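Local coordinates for 6-phosphofructokinase isozyme 2 (Escherichia coli, PDB 3UMO), which catalyses the ATP-dependent phosphorylation of fructose 6-phosphate to fructose 1,6-bisphosphate, the committing step of glycolysis, at residues T19-P24 with V97-E102; S15-P20 with Q91-H96; A49-S54 with R293-D298; P11-A16 with P33-G38. One frame throughout, in Å; residues are numbered along the deposited sequence.

Contact 1. Residues T19-P24 with V97-E102; sequences TPQIYP and VEASGE. With ATP (adenosine-5'-triphosphate), chain H.
V97 and I22 cross at about a right angle at the tip of the lid, the small sheet that PfkB-family kinases fold over the sugar site. Branched side chains suit this place because V97 can serve two neighbours at once. Its CG1, anti to the backbone N (chi1 -174°), turns to the 19-24 segment and lies 3.7 Å from Q21 CA, while CG2 meets I22 CG2 at 3.9 Å. Y104 packs on both V97 and I22. The parallel pairing of the strands ends here: E98 N donates to T19 O at 2.9 Å, and A99 N then takes P20 O, so the turn after V97 stays tied to the loop after T19. A99 is small enough for the Q21 amide to lie against its methyl, with Q21 NE2 3.3 Å from A99 CB; that NE2 is hydrogen-bonded to A99 O of a third subunit. Within the turn, S100 OG accepts from E102 N in an ST turn, and G101 tolerates its positive phi. Y23 stays clear of the 97-102 turn. Its flat phenol instead offers a face to the ATP adenine, whose C5 sits 3.4 Å above the ring plane, over the ring centre.

Contact 2. Residues S15-P20 with Q91-H96; sequences SATITP and QNLHVH
The lid sheet has parallel strands at its middle, and here S15, A16, T17 and I18 pair in register with L93, H94, V95 and H96. The ladder is regular: S15 O accepts from H94 N at 2.8 Å, and T17 N returns a bond to H94 O at 2.9 Å. Side chains alternate between two faces. On one, L93 reaches across with CD1, 3.8 Å from S15 CB and close to T17 CG2, while V95 CG1 meets T19 CG2 at 3.8 Å; beta-branched residues favour such extended backbone. The threonine hydroxyls are not wasted on this buried face, since T17 OG1 bonds to the carbonyl of T31 and T19 OG1 to that of R29. The same face receives the second subunit, whose L93 packs on L93 and whose M108 packs on T17. On the other face, H94 has CG anti to the backbone N (chi1 178°), which carries the imidazole alongside A16. A water in the ring plane lies 2.7 Å from H94 ND1 and donates to T17 O, linking the strands; H94 NE2 is held by Q103. One face against a partner lid and the other bearing polar rings is the arrangement of the beta-clasp, by which lids of dimeric ribokinase-family enzymes associate.

Contact 3. Residues A49-S54 with R293-D298; sequences AHLGGS and RLCSHD. With K (potassium ion), chain F.
H50 (chi1 -69°) and L51 (chi1 -60°) share the same first torsion, CG anti to the carbonyl carbon, yet from successive positions at the end of helix 40-50 they leave in different directions and meet different parts of segment 293-298. The H50 imidazole presents its edge to a carbonyl: C295 O lies in the ring plane, 3.1 Å from H50 CD2. L51 packs against apolar neighbours, where its CD2 touches C295 SG at 3.8 Å and its side chain also meets A261 and L264 of helix 254-267. An alanine in place of L51 would probably open a gap beside C295 SG and lose the packing on A261 and L264. G52 closes helix 40-50 with a Schellman motif, whose positive phi suits glycine. H297, just past the S296 N-cap, lays CB 3.4 Å from H50 O. Its ring is turned by a hydrogen bond of 3.1 Å from H297 ND1 to D298 OD1, in the imidazole plane. A water accepts from H297 N and donates weakly to H50 O. At the other end of the segment R293 O binds potassium at 2.9 Å beside carbonyls of S250, V252, A286, N289 and G291. This carbonyl cage is the monovalent-cation site of the ribokinase family.

Contact 4. Residues P11-A16 with P33-G38; sequences PSLDSA and PVFEPG
S12, D14 and G38 crowd one face of an antiparallel pair of strands so closely that only glycine fits beside the two polar side chains. G38 CA lies 3.4 Å from both S12 OG and D14 OD2, and a beta carbon would collide with each. S12 OG, tucked between its own backbone N and carbonyl carbon (chi1 59°), donates to D14 OD1 at 2.7 Å on the syn side. The same oxygen accepts from N92 N, so a short acidic side chain suits the spot. An alanine here would take away that acceptor, and the S12 hydroxyl and the backbone N-H of N92 would probably be left without their shared partner. S12 N meets G38 O from above its carbonyl plane, and the G38 N to S12 O bond is bent, at 137°. Farther along, the same face is looser: E36 extends past D14, their OD2 and OE2 4.5 Å apart, and V34 is exposed beside A16. On the opposite face L13 CD1 rests 4.0 Å from F35 CB and S15 CB 3.6 Å from P33 CB, while W88 of a second subunit meets the F35 ring. S12-D14, together with the G39-G41 glycines that follow G38, belongs to the sugar-phosphate substrate site at the base of the lid.

Contacts 4, 2 and 1 follow strand 12-19 from the base of the lid to its tip. Contacts 4 and 2 share S15 and A16, with centres 9 Å apart, and are joined where Q91 NE2 donates to L13 O, both residues of the substrate site. Contacts 2 and 1 share T19 and P20, their centres 11 Å apart; contact 1 carries the lid's ATP-binding Y23, whereas the D14 side chain of contact 4 is about 11 Å from a bound ATP. Contact 3 stands in the main body, its centre about 24 Å from that of contact 2, but helix 40-50 follows strand 34-38 directly and brings it within about 6 Å of contact 4 at the nearest atoms. Potassium bound in contact 3 is about 9 Å from the E36 side chain.

Contact 1. Residues T19-P24 with V97-E102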
loop_
_atom_site.group_PDB
_atom_site.type_symbol
_atom_site.label_atom_id
_atom_site.label_comp_id
_atom_site.label_asym_id
_atom_site.label_seq_id
_atom_site.Cartn_x
_atom_site.Cartn_y
_atom_site.Cartn_z
ATOM N N THR A 19 11.082 -9.365 4.407
ATOM C CA THR A 19 11.164 -9.144 2.963
ATOM C C THR A 19 11.496 -7.663 2.714
ATOM O O THR A 19 11.179 -6.813 3.543
ATOM C CB THR A 19 9.851 -9.606 2.259
ATOM O OG1 THR A 19 10.080 -9.789 0.852
ATOM C CG2 THR A 19 8.728 -8.604 2.480
ATOM N N PRO A 20 12.181 -7.346 1.602
ATOM C CA PRO A 20 12.615 -5.949 1.433
ATOM C C PRO A 20 11.484 -4.969 1.143
ATOM O O PRO A 20 11.489 -3.856 1.671
ATOM C CB PRO A 20 13.560 -6.020 0.223
ATOM C CG PRO A 20 14.010 -7.439 0.174
ATOM C CD PRO A 20 12.824 -8.243 0.626
ATOM N N GLN A 21 10.532 -5.367 0.311
ATOM C CA GLN A 21 9.458 -4.466 -0.084
ATOM C C GLN A 21 8.138 -5.222 -0.071
ATOM O O GLN A 21 8.118 -6.456 -0.101
ATOM C CB GLN A 21 9.722 -3.900 -1.490
ATOM C CG GLN A 21 11.058 -3.170 -1.659
ATOM C CD GLN A 21 11.000 -1.713 -1.238
ATOM O OE1 GLN A 21 9.932 -1.193 -0.907
ATOM N NE2 GLN A 21 12.153 -1.042 -1.244
ATOM N N ILE A 22 7.032 -4.491 -0.015
ATOM C CA ILE A 22 5.735 -5.133 -0.173
ATOM C C ILE A 22 4.959 -4.502 -1.320
ATOM O O ILE A 22 4.805 -3.280 -1.408
ATOM C CB ILE A 22 4.912 -5.170 1.142
ATOM C CG1 ILE A 22 3.599 -5.940 0.925
ATOM C CG2 ILE A 22 4.656 -3.767 1.669
ATOM C CD1 ILE A 22 2.942 -6.386 2.224
ATOM N N TYR A 23 4.517 -5.363 -2.226
ATOM C CA TYR A 23 3.753 -4.957 -3.386
ATOM C C TYR A 23 3.030 -6.197 -3.876
ATOM O O TYR A 23 3.425 -7.314 -3.533
ATOM C CB TYR A 23 4.678 -4.392 -4.470
ATOM C CG TYR A 23 5.860 -5.273 -4.816
ATOM C CD1 TYR A 23 5.728 -6.342 -5.697
ATOM C CD2 TYR A 23 7.115 -5.023 -4.276
ATOM C CE1 TYR A 23 6.816 -7.146 -6.021
ATOM C CE2 TYR A 23 8.204 -5.815 -4.593
ATOM C CZ TYR A 23 8.052 -6.871 -5.466
ATOM O OH TYR A 23 9.140 -7.654 -5.774
ATOM N N PRO A 24 1.954 -6.009 -4.653
ATOM C CA PRO A 24 1.178 -7.165 -5.096
ATOM C C PRO A 24 1.714 -7.785 -6.375
ATOM O O PRO A 24 2.653 -7.263 -6.988
ATOM C CB PRO A 24 -0.206 -6.564 -5.351
ATOM C CG PRO A 24 0.097 -5.160 -5.813
ATOM C CD PRO A 24 1.303 -4.731 -5.010
ATOM N N VAL A 97 8.603 -5.668 6.726
ATOM C CA VAL A 97 9.078 -5.059 5.488
ATOM C C VAL A 97 10.245 -4.116 5.788
ATOM O O VAL A 97 10.082 -3.096 6.462
ATOM C CB VAL A 97 7.948 -4.319 4.742
ATOM C CG1 VAL A 97 8.455 -3.827 3.403
ATOM C CG2 VAL A 97 6.747 -5.241 4.552
ATOM N N GLU A 98 11.428 -4.457 5.279
ATOM C CA GLU A 98 12.640 -3.713 5.620
ATOM C C GLU A 98 12.609 -2.250 5.177
ATOM O O GLU A 98 13.058 -1.372 5.914
ATOM C CB GLU A 98 13.892 -4.403 5.065
ATOM C CG GLU A 98 15.138 -4.248 5.946
ATOM C CD GLU A 98 15.214 -5.297 7.050
ATOM O OE1 GLU A 98 14.518 -5.144 8.076
ATOM O OE2 GLU A 98 15.971 -6.280 6.886
ATOM N N ALA A 99 12.068 -1.981 3.994
ATOM C CA ALA A 99 12.103 -0.618 3.454
ATOM C C ALA A 99 11.273 0.395 4.257
ATOM O O ALA A 99 11.621 1.577 4.331
ATOM C CB ALA A 99 11.690 -0.616 1.997
ATOM N N SER A 100 10.185 -0.068 4.856
ATOM C CA SER A 100 9.270 0.823 5.568
ATOM C C SER A 100 9.310 0.629 7.080
ATOM O O SER A 100 8.880 1.503 7.837
ATOM C CB SER A 100 7.846 0.574 5.083
ATOM O OG SER A 100 7.482 -0.767 5.334
ATOM N N GLY A 101 9.799 -0.527 7.518
ATOM C CA GLY A 101 9.807 -0.862 8.933
ATOM C C GLY A 101 8.446 -1.339 9.416
ATOM O O GLY A 101 8.241 -1.566 10.615
ATOM N N GLU A 102 7.513 -1.483 8.481
ATOM C CA GLU A 102 6.149 -1.900 8.798
ATOM C C GLU A 102 6.053 -3.414 8.975
ATOM O O GLU A 102 6.842 -4.168 8.405
ATOM C CB GLU A 102 5.191 -1.440 7.692
ATOM C CG GLU A 102 5.024 0.081 7.606
ATOM C CD GLU A 102 4.094 0.513 6.483
ATOM O OE1 GLU A 102 3.890 -0.280 5.538
ATOM O OE2 GLU A 102 3.567 1.647 6.548
HETATM P PG ATP H . 10.669 -14.156 -10.686
HETATM O O1G ATP H . 9.992 -14.783 -11.862
HETATM O O2G ATP H . 11.029 -15.288 -9.724
HETATM O O3G ATP H . 11.916 -13.403 -11.082
HETATM P PB ATP H . 8.458 -12.411 -10.391
HETATM O O1B ATP H . 7.728 -11.876 -9.090
HETATM O O2B ATP H . 7.441 -13.103 -11.316
HETATM O O3B ATP H . 9.668 -13.307 -9.871
HETATM P PA ATP H . 9.455 -9.845 -10.628
HETATM O O1A ATP H . 10.023 -10.015 -9.235
HETATM O O2A ATP H . 10.473 -9.157 -11.554
HETATM O O3A ATP H . 9.080 -11.211 -11.191
HETATM O "O5'" ATP H . 8.119 -8.948 -10.532
HETATM C "C5'" ATP H . 6.993 -9.268 -11.262
HETATM C "C4'" ATP H . 5.845 -8.398 -11.057
HETATM O "O4'" ATP H . 5.885 -7.936 -9.689
HETATM C "C3'" ATP H . 5.987 -7.193 -11.881
HETATM O "O3'" ATP H . 5.284 -7.331 -13.053
HETATM C "C2'" ATP H . 5.440 -6.109 -11.062
HETATM O "O2'" ATP H . 4.100 -6.006 -11.296
HETATM C "C1'" ATP H . 5.664 -6.544 -9.666
HETATM N N9 ATP H . 6.800 -5.875 -9.040
HETATM C C8 ATP H . 8.057 -6.355 -9.031
HETATM N N7 ATP H . 8.836 -5.481 -8.354
HETATM C C5 ATP H . 8.074 -4.453 -7.937
HETATM C C6 ATP H . 8.345 -3.291 -7.205
HETATM N N6 ATP H . 9.742 -3.005 -6.729
HETATM N N1 ATP H . 7.332 -2.441 -6.945
HETATM C C2 ATP H . 6.082 -2.705 -7.377
HETATM N N3 ATP H . 5.795 -3.811 -8.075
HETATM C C4 ATP H . 6.760 -4.696 -8.371
#

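Contact 2. Residues S15-P20 with Q91-H96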
loop_
_atom_site.group_PDB
_atom_site.type_symbol
_atom_site.label_atom_id
_atom_site.label_comp_id
_atom_site.label_asym_id
_atom_site.label_seq_id
_atom_site.Cartn_x
_atom_site.Cartn_y
_atom_site.Cartn_z
ATOM N N SER A 15 5.016 -18.017 11.988
ATOM C CA SER A 15 6.254 -17.785 11.258
ATOM C C SER A 15 6.493 -16.291 11.183
ATOM O O SER A 15 5.607 -15.542 10.786
ATOM C CB SER A 15 6.159 -18.343 9.836
ATOM O OG SER A 15 6.147 -19.756 9.829
ATOM N N ALA A 16 7.686 -15.853 11.571
ATOM C CA ALA A 16 8.064 -14.457 11.390
ATOM C C ALA A 16 9.127 -14.391 10.302
ATOM O O ALA A 16 10.186 -15.016 10.412
ATOM C CB ALA A 16 8.597 -13.863 12.683
ATOM N N THR A 17 8.836 -13.641 9.246
ATOM C CA THR A 17 9.761 -13.541 8.128
ATOM C C THR A 17 10.017 -12.091 7.733
ATOM O O THR A 17 9.296 -11.178 8.164
ATOM C CB THR A 17 9.248 -14.333 6.909
ATOM O OG1 THR A 17 10.241 -14.319 5.878
ATOM C CG2 THR A 17 7.950 -13.730 6.375
ATOM N N ILE A 18 11.042 -11.891 6.909
ATOM C CA ILE A 18 11.466 -10.563 6.488
ATOM C C ILE A 18 11.506 -10.497 4.963
ATOM O O ILE A 18 11.907 -11.459 4.304
ATOM C CB ILE A 18 12.869 -10.238 7.058
ATOM C CG1 ILE A 18 12.837 -10.246 8.591
ATOM C CG2 ILE A 18 13.355 -8.897 6.569
ATOM C CD1 ILE A 18 14.227 -10.253 9.232
ATOM N N THR A 19 11.082 -9.365 4.407
ATOM C CA THR A 19 11.164 -9.144 2.963
ATOM C C THR A 19 11.496 -7.663 2.714
ATOM O O THR A 19 11.179 -6.813 3.543
ATOM C CB THR A 19 9.851 -9.606 2.259
ATOM O OG1 THR A 19 10.080 -9.789 0.852
ATOM C CG2 THR A 19 8.728 -8.604 2.480
ATOM N N PRO A 20 12.181 -7.346 1.602
ATOM C CA PRO A 20 12.615 -5.949 1.433
ATOM C C PRO A 20 11.484 -4.969 1.143
ATOM O O PRO A 20 11.489 -3.856 1.671
ATOM C CB PRO A 20 13.560 -6.020 0.223
ATOM C CG PRO A 20 14.010 -7.439 0.174
ATOM C CD PRO A 20 12.824 -8.243 0.626
ATOM N N GLN A 91 -0.590 -22.265 11.158
ATOM C CA GLN A 91 0.446 -21.239 11.208
ATOM C C GLN A 91 -0.071 -19.877 10.766
ATOM O O GLN A 91 -0.695 -19.760 9.705
ATOM C CB GLN A 91 1.605 -21.622 10.288
ATOM C CG GLN A 91 2.205 -23.001 10.531
ATOM C CD GLN A 91 3.670 -23.059 10.123
ATOM O OE1 GLN A 91 4.073 -23.902 9.323
ATOM N NE2 GLN A 91 4.473 -22.152 10.675
ATOM N N ASN A 92 0.183 -18.848 11.573
ATOM C CA ASN A 92 -0.043 -17.476 11.125
ATOM C C ASN A 92 1.273 -16.877 10.642
ATOM O O ASN A 92 2.346 -17.392 10.962
ATOM C CB ASN A 92 -0.665 -16.613 12.228
ATOM C CG ASN A 92 -2.062 -17.054 12.583
ATOM O OD1 ASN A 92 -2.778 -17.592 11.740
ATOM N ND2 ASN A 92 -2.456 -16.844 13.833
ATOM N N LEU A 93 1.193 -15.803 9.864
ATOM C CA LEU A 93 2.393 -15.225 9.271
ATOM C C LEU A 93 2.585 -13.764 9.650
ATOM O O LEU A 93 1.683 -12.939 9.466
ATOM C CB LEU A 93 2.370 -15.361 7.745
ATOM C CG LEU A 93 3.642 -14.901 7.021
ATOM C CD1 LEU A 93 4.841 -15.751 7.421
ATOM C CD2 LEU A 93 3.463 -14.894 5.502
ATOM N N HIS A 94 3.777 -13.460 10.165
ATOM C CA HIS A 94 4.181 -12.103 10.501
ATOM C C HIS A 94 5.257 -11.699 9.506
ATOM O O HIS A 94 6.300 -12.349 9.417
ATOM C CB HIS A 94 4.747 -12.067 11.927
ATOM C CG HIS A 94 5.247 -10.721 12.359
ATOM N ND1 HIS A 94 6.504 -10.254 12.032
ATOM C CD2 HIS A 94 4.671 -9.757 13.113
ATOM C CE1 HIS A 94 6.671 -9.050 12.558
ATOM N NE2 HIS A 94 5.575 -8.728 13.218
ATOM N N VAL A 95 5.013 -10.630 8.753
ATOM C CA VAL A 95 5.988 -10.181 7.763
ATOM C C VAL A 95 6.532 -8.798 8.090
ATOM O O VAL A 95 5.777 -7.826 8.165
ATOM C CB VAL A 95 5.373 -10.124 6.349
ATOM C CG1 VAL A 95 6.439 -9.741 5.317
ATOM C CG2 VAL A 95 4.722 -11.443 5.990
ATOM N N HIS A 96 7.845 -8.701 8.271
ATOM C CA HIS A 96 8.478 -7.400 8.439
ATOM C C HIS A 96 8.985 -6.891 7.091
ATOM O O HIS A 96 9.700 -7.603 6.387
ATOM C CB HIS A 96 9.645 -7.487 9.410
ATOM C CG HIS A 96 10.318 -6.172 9.642
ATOM N ND1 HIS A 96 9.872 -5.272 10.586
ATOM C CD2 HIS A 96 11.372 -5.588 9.029
ATOM C CE1 HIS A 96 10.643 -4.195 10.560
ATOM N NE2 HIS A 96 11.558 -4.364 9.618
HETATM O O HOH W 1 8.916 -10.819 10.980
#

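Contact 3. Residues A49-S54 with R293-D298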
loop_
_atom_site.group_PDB
_atom_site.type_symbol
_atom_site.label_atom_id
_atom_site.label_comp_id
_atom_site.label_asym_id
_atom_site.label_seq_id
_atom_site.Cartn_x
_atom_site.Cartn_y
_atom_site.Cartn_z
ATOM N N ALA A 49 5.217 -15.558 32.582
ATOM C CA ALA A 49 6.602 -15.958 32.809
ATOM C C ALA A 49 7.541 -14.747 32.814
ATOM O O ALA A 49 8.403 -14.627 33.691
ATOM C CB ALA A 49 7.042 -16.976 31.765
ATOM N N HIS A 50 7.376 -13.851 31.843
ATOM C CA HIS A 50 8.198 -12.638 31.778
ATOM C C HIS A 50 8.057 -11.804 33.043
ATOM O O HIS A 50 9.025 -11.200 33.512
ATOM C CB HIS A 50 7.826 -11.769 30.575
ATOM C CG HIS A 50 8.188 -12.368 29.256
ATOM N ND1 HIS A 50 8.657 -13.658 29.132
ATOM C CD2 HIS A 50 8.160 -11.853 28.005
ATOM C CE1 HIS A 50 8.901 -13.912 27.859
ATOM N NE2 HIS A 50 8.606 -12.835 27.154
ATOM N N LEU A 51 6.847 -11.768 33.592
ATOM C CA LEU A 51 6.589 -10.945 34.771
ATOM C C LEU A 51 6.966 -11.645 36.075
ATOM O O LEU A 51 6.765 -11.103 37.160
ATOM C CB LEU A 51 5.137 -10.469 34.797
ATOM C CG LEU A 51 4.714 -9.622 33.593
ATOM C CD1 LEU A 51 3.253 -9.211 33.725
ATOM C CD2 LEU A 51 5.611 -8.400 33.438
ATOM N N GLY A 52 7.516 -12.849 35.963
ATOM C CA GLY A 52 8.057 -13.539 37.119
ATOM C C GLY A 52 7.154 -14.589 37.732
ATOM O O GLY A 52 7.508 -15.204 38.738
ATOM N N GLY A 53 5.990 -14.801 37.129
ATOM C CA GLY A 53 5.052 -15.791 37.623
ATOM C C GLY A 53 5.136 -17.076 36.821
ATOM O O GLY A 53 6.051 -17.260 36.019
ATOM N N SER A 54 4.180 -17.973 37.047
ATOM C CA SER A 54 4.137 -19.234 36.319
ATOM C C SER A 54 2.694 -19.593 35.971
ATOM O O SER A 54 1.800 -19.489 36.809
ATOM C CB SER A 54 4.767 -20.356 37.151
ATOM O OG SER A 54 4.916 -21.537 36.382
ATOM N N ARG A 293 7.297 -9.386 20.401
ATOM C CA ARG A 293 7.801 -9.516 21.757
ATOM C C ARG A 293 6.813 -8.953 22.763
ATOM O O ARG A 293 6.268 -7.868 22.575
ATOM C CB ARG A 293 9.148 -8.803 21.888
ATOM C CG ARG A 293 10.181 -9.258 20.876
ATOM C CD ARG A 293 11.390 -8.339 20.858
ATOM N NE ARG A 293 12.015 -8.228 22.172
ATOM C CZ ARG A 293 12.765 -7.202 22.558
ATOM N NH1 ARG A 293 12.985 -6.187 21.730
ATOM N NH2 ARG A 293 13.292 -7.187 23.774
ATOM N N LEU A 294 6.587 -9.706 23.829
ATOM C CA LEU A 294 5.657 -9.295 24.866
ATOM C C LEU A 294 6.332 -8.364 25.858
ATOM O O LEU A 294 7.454 -7.915 25.642
ATOM C CB LEU A 294 5.093 -10.519 25.586
ATOM C CG LEU A 294 4.561 -11.612 24.660
ATOM C CD1 LEU A 294 4.240 -12.875 25.435
ATOM C CD2 LEU A 294 3.340 -11.117 23.908
ATOM N N CYS A 295 5.634 -8.077 26.946
ATOM C CA CYS A 295 6.147 -7.194 27.991
ATOM C C CYS A 295 7.387 -7.756 28.693
ATOM O O CYS A 295 7.494 -8.967 28.912
ATOM C CB CYS A 295 5.054 -6.960 29.039
ATOM S SG CYS A 295 4.448 -8.497 29.817
ATOM N N SER A 296 8.322 -6.878 29.053
ATOM C CA SER A 296 9.453 -7.274 29.881
ATOM C C SER A 296 9.183 -6.860 31.324
ATOM O O SER A 296 8.477 -5.884 31.573
ATOM C CB SER A 296 10.750 -6.623 29.395
ATOM O OG SER A 296 10.745 -5.235 29.675
ATOM N N HIS A 297 9.757 -7.597 32.269
ATOM C CA HIS A 297 9.581 -7.282 33.687
ATOM C C HIS A 297 9.985 -5.853 34.049
ATOM O O HIS A 297 9.248 -5.148 34.745
ATOM C CB HIS A 297 10.348 -8.274 34.568
ATOM C CG HIS A 297 10.309 -7.937 36.029
ATOM N ND1 HIS A 297 11.162 -7.020 36.603
ATOM C CD2 HIS A 297 9.513 -8.389 37.026
ATOM C CE1 HIS A 297 10.895 -6.922 37.895
ATOM N NE2 HIS A 297 9.899 -7.744 38.177
ATOM N N ASP A 298 11.159 -5.432 33.589
ATOM C CA ASP A 298 11.697 -4.130 33.974
ATOM C C ASP A 298 10.876 -2.964 33.434
ATOM O O ASP A 298 10.631 -1.997 34.156
ATOM C CB ASP A 298 13.159 -3.994 33.556
ATOM C CG ASP A 298 14.068 -4.959 34.295
ATOM O OD1 ASP A 298 13.579 -5.672 35.200
ATOM O OD2 ASP A 298 15.276 -4.998 33.975
HETATM K K K F . 5.558 -5.731 20.734
HETATM O O HOH W 2 11.199 -9.956 31.244
HETATM O O HOH W 3 8.046 -12.132 23.919
#

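Contact 4. Residues P11-A16 with P33-G38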
loop_
_atom_site.group_PDB
_atom_site.type_symbol
_atom_site.label_atom_id
_atom_site.label_comp_id
_atom_site.label_asym_id
_atom_site.label_seq_id
_atom_site.Cartn_x
_atom_site.Cartn_y
_atom_site.Cartn_z
ATOM N N PRO A 11 -4.523 -22.568 19.148
ATOM C CA PRO A 11 -3.115 -22.157 19.158
ATOM C C PRO A 11 -2.549 -22.082 17.746
ATOM O O PRO A 11 -3.193 -22.499 16.782
ATOM C CB PRO A 11 -2.432 -23.292 19.917
ATOM C CG PRO A 11 -3.277 -24.481 19.651
ATOM C CD PRO A 11 -4.696 -23.968 19.573
ATOM N N SER A 12 -1.336 -21.566 17.623
ATOM C CA SER A 12 -0.674 -21.583 16.330
ATOM C C SER A 12 0.835 -21.639 16.467
ATOM O O SER A 12 1.392 -21.278 17.508
ATOM C CB SER A 12 -1.086 -20.369 15.487
ATOM O OG SER A 12 -0.756 -19.156 16.134
ATOM N N LEU A 13 1.486 -22.119 15.411
ATOM C CA LEU A 13 2.932 -22.007 15.288
ATOM C C LEU A 13 3.177 -20.897 14.282
ATOM O O LEU A 13 3.007 -21.092 13.078
ATOM C CB LEU A 13 3.555 -23.310 14.783
ATOM C CG LEU A 13 5.079 -23.265 14.627
ATOM C CD1 LEU A 13 5.730 -23.189 15.997
ATOM C CD2 LEU A 13 5.587 -24.480 13.858
ATOM N N ASP A 14 3.552 -19.723 14.770
ATOM C CA ASP A 14 3.651 -18.562 13.899
ATOM C C ASP A 14 5.017 -18.463 13.238
ATOM O O ASP A 14 6.041 -18.798 13.837
ATOM C CB ASP A 14 3.323 -17.274 14.666
ATOM C CG ASP A 14 1.888 -17.236 15.153
ATOM O OD1 ASP A 14 1.048 -17.968 14.585
ATOM O OD2 ASP A 14 1.598 -16.475 16.099
ATOM N N SER A 15 5.016 -18.017 11.988
ATOM C CA SER A 15 6.254 -17.785 11.258
ATOM C C SER A 15 6.493 -16.291 11.183
ATOM O O SER A 15 5.607 -15.542 10.786
ATOM C CB SER A 15 6.159 -18.343 9.836
ATOM O OG SER A 15 6.147 -19.756 9.829
ATOM N N ALA A 16 7.686 -15.853 11.571
ATOM C CA ALA A 16 8.064 -14.457 11.390
ATOM C C ALA A 16 9.127 -14.391 10.302
ATOM O O ALA A 16 10.186 -15.016 10.412
ATOM C CB ALA A 16 8.597 -13.863 12.683
ATOM N N PRO A 33 11.792 -18.446 7.934
ATOM C CA PRO A 33 11.037 -17.901 9.068
ATOM C C PRO A 33 11.593 -18.303 10.427
ATOM O O PRO A 33 12.163 -19.391 10.586
ATOM C CB PRO A 33 9.648 -18.511 8.879
ATOM C CG PRO A 33 9.902 -19.793 8.142
ATOM C CD PRO A 33 11.048 -19.497 7.217
ATOM N N VAL A 34 11.429 -17.407 11.397
ATOM C CA VAL A 34 11.661 -17.732 12.795
ATOM C C VAL A 34 10.317 -18.146 13.371
ATOM O O VAL A 34 9.334 -17.417 13.231
ATOM C CB VAL A 34 12.212 -16.526 13.582
ATOM C CG1 VAL A 34 12.221 -16.830 15.080
ATOM C CG2 VAL A 34 13.611 -16.172 13.095
ATOM N N PHE A 35 10.258 -19.314 14.001
ATOM C CA PHE A 35 8.989 -19.794 14.540
ATOM C C PHE A 35 8.785 -19.341 15.975
ATOM O O PHE A 35 9.731 -19.269 16.759
ATOM C CB PHE A 35 8.889 -21.318 14.440
ATOM C CG PHE A 35 9.000 -21.831 13.035
ATOM C CD1 PHE A 35 7.982 -21.608 12.126
ATOM C CD2 PHE A 35 10.129 -22.522 12.614
ATOM C CE1 PHE A 35 8.071 -22.068 10.820
ATOM C CE2 PHE A 35 10.230 -22.984 11.306
ATOM C CZ PHE A 35 9.196 -22.757 10.409
ATOM N N GLU A 36 7.542 -19.019 16.310
ATOM C CA GLU A 36 7.217 -18.600 17.668
ATOM C C GLU A 36 5.837 -19.119 18.054
ATOM O O GLU A 36 4.988 -19.355 17.186
ATOM C CB GLU A 36 7.268 -17.073 17.794
ATOM C CG GLU A 36 6.063 -16.359 17.207
ATOM C CD GLU A 36 6.338 -14.897 16.898
ATOM O OE1 GLU A 36 7.520 -14.488 16.923
ATOM O OE2 GLU A 36 5.368 -14.159 16.621
ATOM N N PRO A 37 5.614 -19.313 19.363
ATOM C CA PRO A 37 4.298 -19.748 19.839
ATOM C C PRO A 37 3.236 -18.687 19.592
ATOM O O PRO A 37 3.479 -17.493 19.772
ATOM C CB PRO A 37 4.516 -19.935 21.345
ATOM C CG PRO A 37 5.984 -20.181 21.489
ATOM C CD PRO A 37 6.610 -19.297 20.451
ATOM N N GLY A 38 2.059 -19.125 19.170
ATOM C CA GLY A 38 0.969 -18.203 18.932
ATOM C C GLY A 38 -0.275 -18.662 19.654
ATOM O O GLY A 38 -0.416 -19.843 19.970
#